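Long-range contacts in cell division control protein 4 (Saccharomyces cerevisiae, PDB 3V7D), which recognises phosphorylated target proteins such as the CDK inhibitor SIC1 as the substrate-binding F-box and WD-repeat subunit of an SCF E3 ubiquitin ligase: residues Gly173-Ser178 with Val185-Ile190; Arg267-Ser272 with Ser287-Leu292; Thr332-Trp337 with Gln349-Leu354. The protein carries 1 engineered substitution. All blocks are in the same frame, centred on the assembly; numbering follows the deposited sequence.

Contact 1: Gly173-Ser178 with Val185-Ile190; sequences GGILVS and VRVWDI
Ile175-Ser178 and Val185-Asp189 pair as neighbouring antiparallel strands of a beta hairpin in the second WD repeat of the propeller, their axes 159° apart in direction. Leu176 with Trp188 and Ser178 with Arg186 are hydrogen-bonded pairs; Ile175 with Asp189 and Val177 with Val187 are non-hydrogen-bonded ones. The ladder runs one step past the strands, where Ile190 N gives Gly174 O a nearly straight bond of 2.7 Å.

Apolar contacts form on both faces of the sheet. On one, Ile175 CG2 lies 4.0 Å from Val187 CG1. Val177 CG1 meets Val185 CG1 at 3.7 Å. The other face carries Leu176, whose two methyls part: Leu176 CD1 lies 3.7 Å from Trp188 CD1, while CD2 lies 3.6 Å from Ile190 CG1, the side chains of Leu176 and Ile190 crossing at about a right angle. Leu158, on strand 153-158 of the adjoining sheet, touches both Leu176 and Trp188.

The polar side-chain link is the Trp-Ser-His part of the structural network familiar from WD40 repeats. Ser178 OG, placed between its backbone N and carbonyl carbon (chi1 62°), also bonds His161 NE2. It receives the indole N-H at the ring edge, 8° out of the ring plane, with Trp188 NE1 to Ser178 OG at 2.7 Å.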
loop_
_atom_site.group_PDB
_atom_site.type_symbol
_atom_site.label_atom_id
_atom_site.label_comp_id
_atom_site.label_asym_id
_atom_site.label_seq_id
_atom_site.Cartn_x
_atom_site.Cartn_y
_atom_site.Cartn_z
ATOM N N GLY B 173 -12.519 1.101 18.088
ATOM C CA GLY B 173 -12.893 1.804 19.302
ATOM C C GLY B 173 -12.433 1.139 20.585
ATOM O O GLY B 173 -13.150 1.137 21.581
ATOM N N GLY B 174 -11.232 0.569 20.561
ATOM C CA GLY B 174 -10.665 -0.050 21.744
ATOM C C GLY B 174 -11.282 -1.387 22.104
ATOM O O GLY B 174 -11.120 -1.868 23.224
ATOM N N ILE B 175 -11.990 -1.991 21.157
ATOM C CA ILE B 175 -12.597 -3.300 21.369
ATOM C C ILE B 175 -11.725 -4.367 20.721
ATOM O O ILE B 175 -11.262 -4.190 19.595
ATOM C CB ILE B 175 -14.013 -3.371 20.754
ATOM C CG1 ILE B 175 -14.911 -2.273 21.328
ATOM C CG2 ILE B 175 -14.632 -4.744 20.975
ATOM C CD1 ILE B 175 -15.249 -2.460 22.793
ATOM N N LEU B 176 -11.493 -5.471 21.426
ATOM C CA LEU B 176 -10.702 -6.559 20.859
ATOM C C LEU B 176 -11.241 -7.939 21.230
ATOM O O LEU B 176 -11.919 -8.104 22.243
ATOM C CB LEU B 176 -9.229 -6.426 21.258
ATOM C CG LEU B 176 -8.844 -6.690 22.715
ATOM C CD1 LEU B 176 -8.140 -8.024 22.839
ATOM C CD2 LEU B 176 -7.962 -5.575 23.252
ATOM N N VAL B 177 -10.928 -8.927 20.397
ATOM C CA VAL B 177 -11.376 -10.297 20.610
ATOM C C VAL B 177 -10.178 -11.226 20.776
ATOM O O VAL B 177 -9.180 -11.092 20.064
ATOM C CB VAL B 177 -12.235 -10.786 19.427
ATOM C CG1 VAL B 177 -12.811 -12.165 19.713
ATOM C CG2 VAL B 177 -13.349 -9.792 19.140
ATOM N N SER B 178 -10.274 -12.167 21.715
ATOM C CA SER B 178 -9.185 -13.108 21.973
ATOM C C SER B 178 -9.632 -14.573 21.937
ATOM O O SER B 178 -10.788 -14.883 22.193
ATOM C CB SER B 178 -8.535 -12.810 23.326
ATOM O OG SER B 178 -9.469 -12.959 24.385
ATOM N N VAL B 185 -13.832 -17.724 23.846
ATOM C CA VAL B 185 -13.626 -16.547 23.021
ATOM C C VAL B 185 -14.030 -15.348 23.867
ATOM O O VAL B 185 -15.143 -15.301 24.392
ATOM C CB VAL B 185 -14.494 -16.591 21.755
ATOM C CG1 VAL B 185 -14.272 -15.347 20.918
ATOM C CG2 VAL B 185 -14.195 -17.848 20.946
ATOM N N ARG B 186 -13.127 -14.387 24.017
ATOM C CA ARG B 186 -13.394 -13.248 24.887
ATOM C C ARG B 186 -13.378 -11.910 24.154
ATOM O O ARG B 186 -12.525 -11.661 23.301
ATOM C CB ARG B 186 -12.408 -13.224 26.054
ATOM C CG ARG B 186 -12.796 -14.128 27.215
ATOM C CD ARG B 186 -11.748 -14.065 28.313
ATOM N NE ARG B 186 -12.216 -14.625 29.577
ATOM C CZ ARG B 186 -12.167 -15.917 29.885
ATOM N NH1 ARG B 186 -11.681 -16.790 29.015
ATOM N NH2 ARG B 186 -12.610 -16.336 31.062
ATOM N N VAL B 187 -14.338 -11.059 24.494
ATOM C CA VAL B 187 -14.409 -9.708 23.957
ATOM C C VAL B 187 -13.969 -8.740 25.047
ATOM O O VAL B 187 -14.411 -8.848 26.189
ATOM C CB VAL B 187 -15.842 -9.353 23.519
ATOM C CG1 VAL B 187 -15.897 -7.939 22.955
ATOM C CG2 VAL B 187 -16.353 -10.365 22.503
ATOM N N TRP B 188 -13.096 -7.801 24.696
ATOM C CA TRP B 188 -12.551 -6.873 25.677
ATOM C C TRP B 188 -12.787 -5.423 25.274
ATOM O O TRP B 188 -12.829 -5.094 24.087
ATOM C CB TRP B 188 -11.046 -7.097 25.850
ATOM C CG TRP B 188 -10.641 -8.519 26.096
ATOM C CD1 TRP B 188 -10.574 -9.522 25.175
ATOM C CD2 TRP B 188 -10.215 -9.088 27.341
ATOM N NE1 TRP B 188 -10.146 -10.683 25.770
ATOM C CE2 TRP B 188 -9.918 -10.444 27.101
ATOM C CE3 TRP B 188 -10.064 -8.586 28.637
ATOM C CZ2 TRP B 188 -9.477 -11.302 28.105
ATOM C CZ3 TRP B 188 -9.626 -9.441 29.634
ATOM C CH2 TRP B 188 -9.337 -10.783 29.361
ATOM N N ASP B 189 -12.937 -4.560 26.272
ATOM C CA ASP B 189 -12.986 -3.124 26.048
ATOM C C ASP B 189 -11.769 -2.504 26.723
ATOM O O ASP B 189 -11.676 -2.483 27.952
ATOM C CB ASP B 189 -14.277 -2.530 26.623
ATOM C CG ASP B 189 -14.453 -1.054 26.284
ATOM O OD1 ASP B 189 -13.501 -0.262 26.462
ATOM O OD2 ASP B 189 -15.557 -0.681 25.838
ATOM N N ILE B 190 -10.839 -2.000 25.918
ATOM C CA ILE B 190 -9.611 -1.406 26.441
ATOM C C ILE B 190 -9.890 -0.206 27.346
ATOM O O ILE B 190 -9.282 -0.058 28.406
ATOM C CB ILE B 190 -8.662 -0.984 25.302
ATOM C CG1 ILE B 190 -8.142 -2.218 24.568
ATOM C CG2 ILE B 190 -7.487 -0.187 25.842
ATOM C CD1 ILE B 190 -7.215 -1.901 23.413
#

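Contact 2: Arg267-Ser272 with Ser287-Leu292; sequences RGHMAS and SYDNTL
His269-Ser272 lies against the type I turn Ser287-Asn290, the closest CA pair being Ala271 and Asp289 at 5.1 Å, and Tyr288 N bonds Ser272 O at 3.0 Å with an N-H...O angle of 165°. Asp289 is the hub of the polar side-chain contacts; its chi1 of 65° sets CG between the backbone N and carbonyl carbon, turning the carboxylate to His269. One carboxylate oxygen faces the first segment: OD2 takes the backbone N-H of Met270 on its anti side at 2.9 Å, and the imidazole N-H on its syn side, with His269 ND1 to Asp289 OD2 at 3.1 Å. Asp289 OD2 lies close to the His269 ring plane, although the ring and carboxylate planes are 49° apart. The other oxygen, OD1, serves its own turn, accepting from Thr291 N, which makes an Asx turn. These three N-H donors should limit rotation of the carboxylate. Through Ser285, which bonds His269 NE2, this becomes the Asp-His-Ser part of the hydrogen-bond network known from WD40 repeats, here in the fourth repeat.

Ser287 CB also covers one face of the imidazole, a CH-pi contact 3.5 Å from the ring centroid of His269. Ser287 OG accepts from Asp289 N in an ST turn and lies 3.0 Å from Ala271 O and 3.1 Å from Ser272 O. Ala271 CB packs on Tyr288 CB at 3.8 Å. Beyond it the Tyr288 ring forms a cation-pi pair with Arg312, and its OH hydrogen-bonds a modified side chain of the bound peptide.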
loop_
_atom_site.group_PDB
_atom_site.type_symbol
_atom_site.label_atom_id
_atom_site.label_comp_id
_atom_site.label_asym_id
_atom_site.label_seq_id
_atom_site.Cartn_x
_atom_site.Cartn_y
_atom_site.Cartn_z
ATOM N N ARG B 267 -18.892 -26.990 10.446
ATOM C CA ARG B 267 -18.187 -28.267 10.429
ATOM C C ARG B 267 -17.833 -28.656 9.006
ATOM O O ARG B 267 -18.583 -28.379 8.067
ATOM C CB ARG B 267 -19.031 -29.373 11.065
ATOM C CG ARG B 267 -19.119 -29.313 12.569
ATOM C CD ARG B 267 -20.014 -30.417 13.112
ATOM N NE ARG B 267 -21.047 -29.881 13.987
ATOM C CZ ARG B 267 -20.820 -29.473 15.229
ATOM N NH1 ARG B 267 -19.597 -29.541 15.736
ATOM N NH2 ARG B 267 -21.812 -28.998 15.965
ATOM N N GLY B 268 -16.686 -29.304 8.851
ATOM C CA GLY B 268 -16.193 -29.680 7.540
ATOM C C GLY B 268 -14.805 -30.283 7.607
ATOM O O GLY B 268 -14.513 -31.259 6.916
ATOM N N HIS B 269 -13.949 -29.703 8.443
ATOM C CA HIS B 269 -12.578 -30.182 8.578
ATOM C C HIS B 269 -12.461 -31.427 9.454
ATOM O O HIS B 269 -13.273 -31.651 10.351
ATOM C CB HIS B 269 -11.666 -29.063 9.085
ATOM C CG HIS B 269 -11.437 -27.981 8.077
ATOM N ND1 HIS B 269 -10.813 -28.214 6.870
ATOM C CD2 HIS B 269 -11.764 -26.668 8.085
ATOM C CE1 HIS B 269 -10.753 -27.087 6.184
ATOM N NE2 HIS B 269 -11.324 -26.134 6.898
ATOM N N MET B 270 -11.445 -32.238 9.173
ATOM C CA MET B 270 -11.218 -33.482 9.901
ATOM C C MET B 270 -10.058 -33.322 10.873
ATOM O O MET B 270 -9.670 -34.272 11.552
ATOM C CB MET B 270 -10.923 -34.627 8.931
ATOM C CG MET B 270 -12.086 -35.014 8.022
ATOM S SD MET B 270 -13.426 -35.857 8.891
ATOM C CE MET B 270 -14.571 -34.509 9.166
ATOM N N ALA B 271 -9.501 -32.119 10.922
ATOM C CA ALA B 271 -8.390 -31.827 11.815
ATOM C C ALA B 271 -8.405 -30.356 12.203
ATOM O O ALA B 271 -9.228 -29.582 11.705
ATOM C CB ALA B 271 -7.066 -32.199 11.167
ATOM N N SER B 272 -7.495 -29.984 13.099
ATOM C CA SER B 272 -7.456 -28.641 13.667
ATOM C C SER B 272 -7.531 -27.546 12.608
ATOM O O SER B 272 -6.907 -27.645 11.551
ATOM C CB SER B 272 -6.196 -28.464 14.515
ATOM O OG SER B 272 -6.000 -27.101 14.849
ATOM N N SER B 287 -6.802 -26.043 7.267
ATOM C CA SER B 287 -6.731 -27.066 8.309
ATOM C C SER B 287 -5.529 -27.992 8.191
ATOM O O SER B 287 -4.903 -28.093 7.133
ATOM C CB SER B 287 -8.015 -27.903 8.318
ATOM O OG SER B 287 -7.851 -29.115 9.040
ATOM N N TYR B 288 -5.231 -28.677 9.293
ATOM C CA TYR B 288 -4.220 -29.728 9.319
ATOM C C TYR B 288 -4.642 -30.974 8.536
ATOM O O TYR B 288 -3.858 -31.914 8.405
ATOM C CB TYR B 288 -3.875 -30.111 10.763
ATOM C CG TYR B 288 -2.911 -29.160 11.442
ATOM C CD1 TYR B 288 -2.290 -28.144 10.730
ATOM C CD2 TYR B 288 -2.616 -29.286 12.794
ATOM C CE1 TYR B 288 -1.405 -27.275 11.343
ATOM C CE2 TYR B 288 -1.730 -28.422 13.418
ATOM C CZ TYR B 288 -1.128 -27.418 12.687
ATOM O OH TYR B 288 -0.247 -26.552 13.296
ATOM N N ASP B 289 -5.871 -30.986 8.019
ATOM C CA ASP B 289 -6.318 -32.084 7.156
ATOM C C ASP B 289 -5.923 -31.888 5.689
ATOM O O ASP B 289 -6.434 -32.580 4.808
ATOM C CB ASP B 289 -7.833 -32.318 7.277
ATOM C CG ASP B 289 -8.667 -31.147 6.764
ATOM O OD1 ASP B 289 -8.137 -30.267 6.051
ATOM O OD2 ASP B 289 -9.878 -31.114 7.071
ATOM N N ASN B 290 -5.034 -30.926 5.445
ATOM C CA ASN B 290 -4.511 -30.616 4.105
ATOM C C ASN B 290 -5.506 -29.946 3.152
ATOM O O ASN B 290 -5.251 -29.853 1.952
ATOM C CB ASN B 290 -3.910 -31.856 3.423
ATOM C CG ASN B 290 -3.077 -32.695 4.365
ATOM O OD1 ASN B 290 -2.752 -32.270 5.472
ATOM N ND2 ASN B 290 -2.722 -33.899 3.926
ATOM N N THR B 291 -6.632 -29.481 3.679
ATOM C CA THR B 291 -7.654 -28.867 2.841
ATOM C C THR B 291 -8.038 -27.481 3.341
ATOM O O THR B 291 -7.810 -27.133 4.501
ATOM C CB THR B 291 -8.942 -29.713 2.802
ATOM O OG1 THR B 291 -9.608 -29.635 4.072
ATOM C CG2 THR B 291 -8.631 -31.170 2.475
ATOM N N LEU B 292 -8.634 -26.693 2.455
ATOM C CA LEU B 292 -9.235 -25.435 2.858
ATOM C C LEU B 292 -10.714 -25.451 2.515
ATOM O O LEU B 292 -11.137 -26.151 1.597
ATOM C CB LEU B 292 -8.564 -24.253 2.165
ATOM C CG LEU B 292 -7.056 -24.109 2.360
ATOM C CD1 LEU B 292 -6.316 -24.717 1.179
ATOM C CD2 LEU B 292 -6.703 -22.651 2.534
#

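Contact 3: Thr332-Trp337 with Gln349-Leu354; sequences TTIRIW and QGHTAL
Thr332 sets its side chain into the curve of the 349-354 loop, with its two branches meeting different parts of it. Its chi1 of 75° holds OG1 between the backbone N and carbonyl carbon, where Gln349 NE2 donates to it at 3.3 Å, close to the amide plane and with an N-H...O angle of 160°. The CG2 methyl, anti to the carbonyl carbon, instead faces the backbone of Thr352 and Ala353, and Thr332 CG2 comes 3.3 Å from Ala353 O. The same carbonyl receives a CA-H...O contact from Thr332.

Gln349 reaches this position by leaving the backbone with CG anti to N (chi1 -172°) and then bending at chi2, which brings its amide across both threonines; its OE1 end lies 3.3 Å from the CG2 methyl of Thr333. A water accepts from Gly350 N at 3.1 Å; its approach to Thr332 O is short enough to be doubtful. Replacing Thr332 by an alanine would probably leave the Gln349 amide without this acceptor and open a gap beside the Thr352-Ala353 backbone.

Ile334 directs CD1 at the edge of the His351 imidazole, 3.9 Å from His351 CD2. Both ring nitrogens of that histidine are bonded elsewhere, NE2 to Ser367 and ND1 to Ser373. Residues 332-337 lie in the fifth WD repeat and 350-354 in the sixth. Ile334 belongs to strand 334-338, paired with strand 343-348, and its side chain also touches Ser367 on strand 364-369 of the next sheet.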
loop_
_atom_site.group_PDB
_atom_site.type_symbol
_atom_site.label_atom_id
_atom_site.label_comp_id
_atom_site.label_asym_id
_atom_site.label_seq_id
_atom_site.Cartn_x
_atom_site.Cartn_y
_atom_site.Cartn_z
ATOM N N THR B 332 5.495 -27.520 1.317
ATOM C CA THR B 332 6.413 -26.539 0.724
ATOM C C THR B 332 5.819 -25.753 -0.444
ATOM O O THR B 332 6.494 -24.899 -1.019
ATOM C CB THR B 332 7.759 -27.156 0.255
ATOM O OG1 THR B 332 7.550 -27.898 -0.954
ATOM C CG2 THR B 332 8.360 -28.067 1.326
ATOM N N THR B 333 4.570 -26.031 -0.803
ATOM C CA THR B 333 3.963 -25.342 -1.938
ATOM C C THR B 333 3.003 -24.243 -1.504
ATOM O O THR B 333 2.480 -24.253 -0.384
ATOM C CB THR B 333 3.205 -26.309 -2.879
ATOM O OG1 THR B 333 1.973 -26.712 -2.270
ATOM C CG2 THR B 333 4.045 -27.535 -3.193
ATOM N N ILE B 334 2.786 -23.293 -2.406
ATOM C CA ILE B 334 1.761 -22.276 -2.242
ATOM C C ILE B 334 0.771 -22.429 -3.385
ATOM O O ILE B 334 1.171 -22.529 -4.544
ATOM C CB ILE B 334 2.353 -20.868 -2.312
ATOM C CG1 ILE B 334 3.388 -20.669 -1.205
ATOM C CG2 ILE B 334 1.255 -19.828 -2.209
ATOM C CD1 ILE B 334 4.351 -19.534 -1.478
ATOM N N ARG B 335 -0.518 -22.454 -3.068
ATOM C CA ARG B 335 -1.528 -22.590 -4.112
ATOM C C ARG B 335 -2.418 -21.365 -4.233
ATOM O O ARG B 335 -2.799 -20.756 -3.237
ATOM C CB ARG B 335 -2.376 -23.851 -3.904
ATOM C CG ARG B 335 -1.631 -25.133 -4.225
ATOM C CD ARG B 335 -2.530 -26.345 -4.138
ATOM N NE ARG B 335 -1.924 -27.493 -4.803
ATOM C CZ ARG B 335 -2.608 -28.396 -5.500
ATOM N NH1 ARG B 335 -3.923 -28.282 -5.624
ATOM N NH2 ARG B 335 -1.978 -29.411 -6.074
ATOM N N ILE B 336 -2.741 -21.016 -5.473
ATOM C CA ILE B 336 -3.647 -19.919 -5.763
ATOM C C ILE B 336 -4.939 -20.513 -6.302
ATOM O O ILE B 336 -4.918 -21.295 -7.250
ATOM C CB ILE B 336 -3.051 -18.976 -6.822
ATOM C CG1 ILE B 336 -1.631 -18.554 -6.425
ATOM C CG2 ILE B 336 -3.956 -17.768 -7.033
ATOM C CD1 ILE B 336 -1.560 -17.755 -5.142
ATOM N N TRP B 337 -6.061 -20.146 -5.695
ATOM C CA TRP B 337 -7.350 -20.712 -6.074
ATOM C C TRP B 337 -8.297 -19.632 -6.591
ATOM O O TRP B 337 -8.306 -18.512 -6.082
ATOM C CB TRP B 337 -8.000 -21.411 -4.875
ATOM C CG TRP B 337 -7.112 -22.364 -4.128
ATOM C CD1 TRP B 337 -6.167 -22.046 -3.195
ATOM C CD2 TRP B 337 -7.117 -23.795 -4.222
ATOM N NE1 TRP B 337 -5.571 -23.189 -2.715
ATOM C CE2 TRP B 337 -6.137 -24.273 -3.327
ATOM C CE3 TRP B 337 -7.847 -24.713 -4.980
ATOM C CZ2 TRP B 337 -5.871 -25.635 -3.172
ATOM C CZ3 TRP B 337 -7.582 -26.065 -4.824
ATOM C CH2 TRP B 337 -6.603 -26.512 -3.927
ATOM N N GLN B 349 6.180 -22.845 -6.430
ATOM C CA GLN B 349 7.212 -23.653 -5.798
ATOM C C GLN B 349 8.485 -22.828 -5.629
ATOM O O GLN B 349 9.302 -22.748 -6.542
ATOM C CB GLN B 349 7.493 -24.898 -6.646
ATOM C CG GLN B 349 8.411 -25.911 -5.986
ATOM C CD GLN B 349 7.809 -26.503 -4.725
ATOM O OE1 GLN B 349 6.878 -27.308 -4.786
ATOM N NE2 GLN B 349 8.336 -26.101 -3.573
ATOM N N GLY B 350 8.646 -22.202 -4.465
ATOM C CA GLY B 350 9.807 -21.366 -4.209
ATOM C C GLY B 350 10.380 -21.543 -2.814
ATOM O O GLY B 350 11.162 -20.718 -2.337
ATOM N N HIS B 351 9.981 -22.626 -2.159
ATOM C CA HIS B 351 10.459 -22.950 -0.822
ATOM C C HIS B 351 10.726 -24.445 -0.748
ATOM O O HIS B 351 10.066 -25.229 -1.428
ATOM C CB HIS B 351 9.412 -22.581 0.232
ATOM C CG HIS B 351 9.034 -21.133 0.237
ATOM N ND1 HIS B 351 9.839 -20.154 0.781
ATOM C CD2 HIS B 351 7.928 -20.498 -0.221
ATOM C CE1 HIS B 351 9.248 -18.979 0.655
ATOM N NE2 HIS B 351 8.088 -19.159 0.048
ATOM N N THR B 352 11.682 -24.843 0.084
ATOM C CA THR B 352 11.993 -26.258 0.261
ATOM C C THR B 352 11.664 -26.714 1.675
ATOM O O THR B 352 12.153 -27.741 2.140
ATOM C CB THR B 352 13.471 -26.563 -0.047
ATOM O OG1 THR B 352 14.304 -25.951 0.945
ATOM C CG2 THR B 352 13.853 -26.033 -1.427
ATOM N N ALA B 353 10.825 -25.945 2.359
ATOM C CA ALA B 353 10.413 -26.292 3.710
ATOM C C ALA B 353 8.979 -25.840 3.957
ATOM O O ALA B 353 8.348 -25.260 3.073
ATOM C CB ALA B 353 11.353 -25.660 4.724
ATOM N N LEU B 354 8.475 -26.112 5.160
ATOM C CA LEU B 354 7.148 -25.671 5.585
ATOM C C LEU B 354 6.926 -24.189 5.281
ATOM O O LEU B 354 7.684 -23.337 5.742
ATOM C CB LEU B 354 6.997 -25.913 7.090
ATOM C CG LEU B 354 5.632 -25.857 7.784
ATOM C CD1 LEU B 354 5.728 -26.547 9.136
ATOM C CD2 LEU B 354 5.127 -24.442 7.967
HETATM O O HOH W 1 6.359 -22.761 -2.391
#

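Overall arrangement
The three contacts follow one another along the chain and sample different WD repeats of the propeller: contact 1 within the second, contact 2 within the fourth, contact 3 between the fifth and sixth. Centres of contacts 1 and 2 are about 27 Å apart and those of contacts 1 and 3 about 34 Å apart, with no touch in either case. Contacts 2 and 3, their centres about 18 Å apart, do meet, Leu292 CD1 packing 4.2 Å from Trp337 NE1. These two also reach the bound peptide, contact 2 by a hydrogen bond between Tyr288 OH and a modified side chain and contact 3 by packing of Leu354, consistent with a substrate site that draws on several repeats.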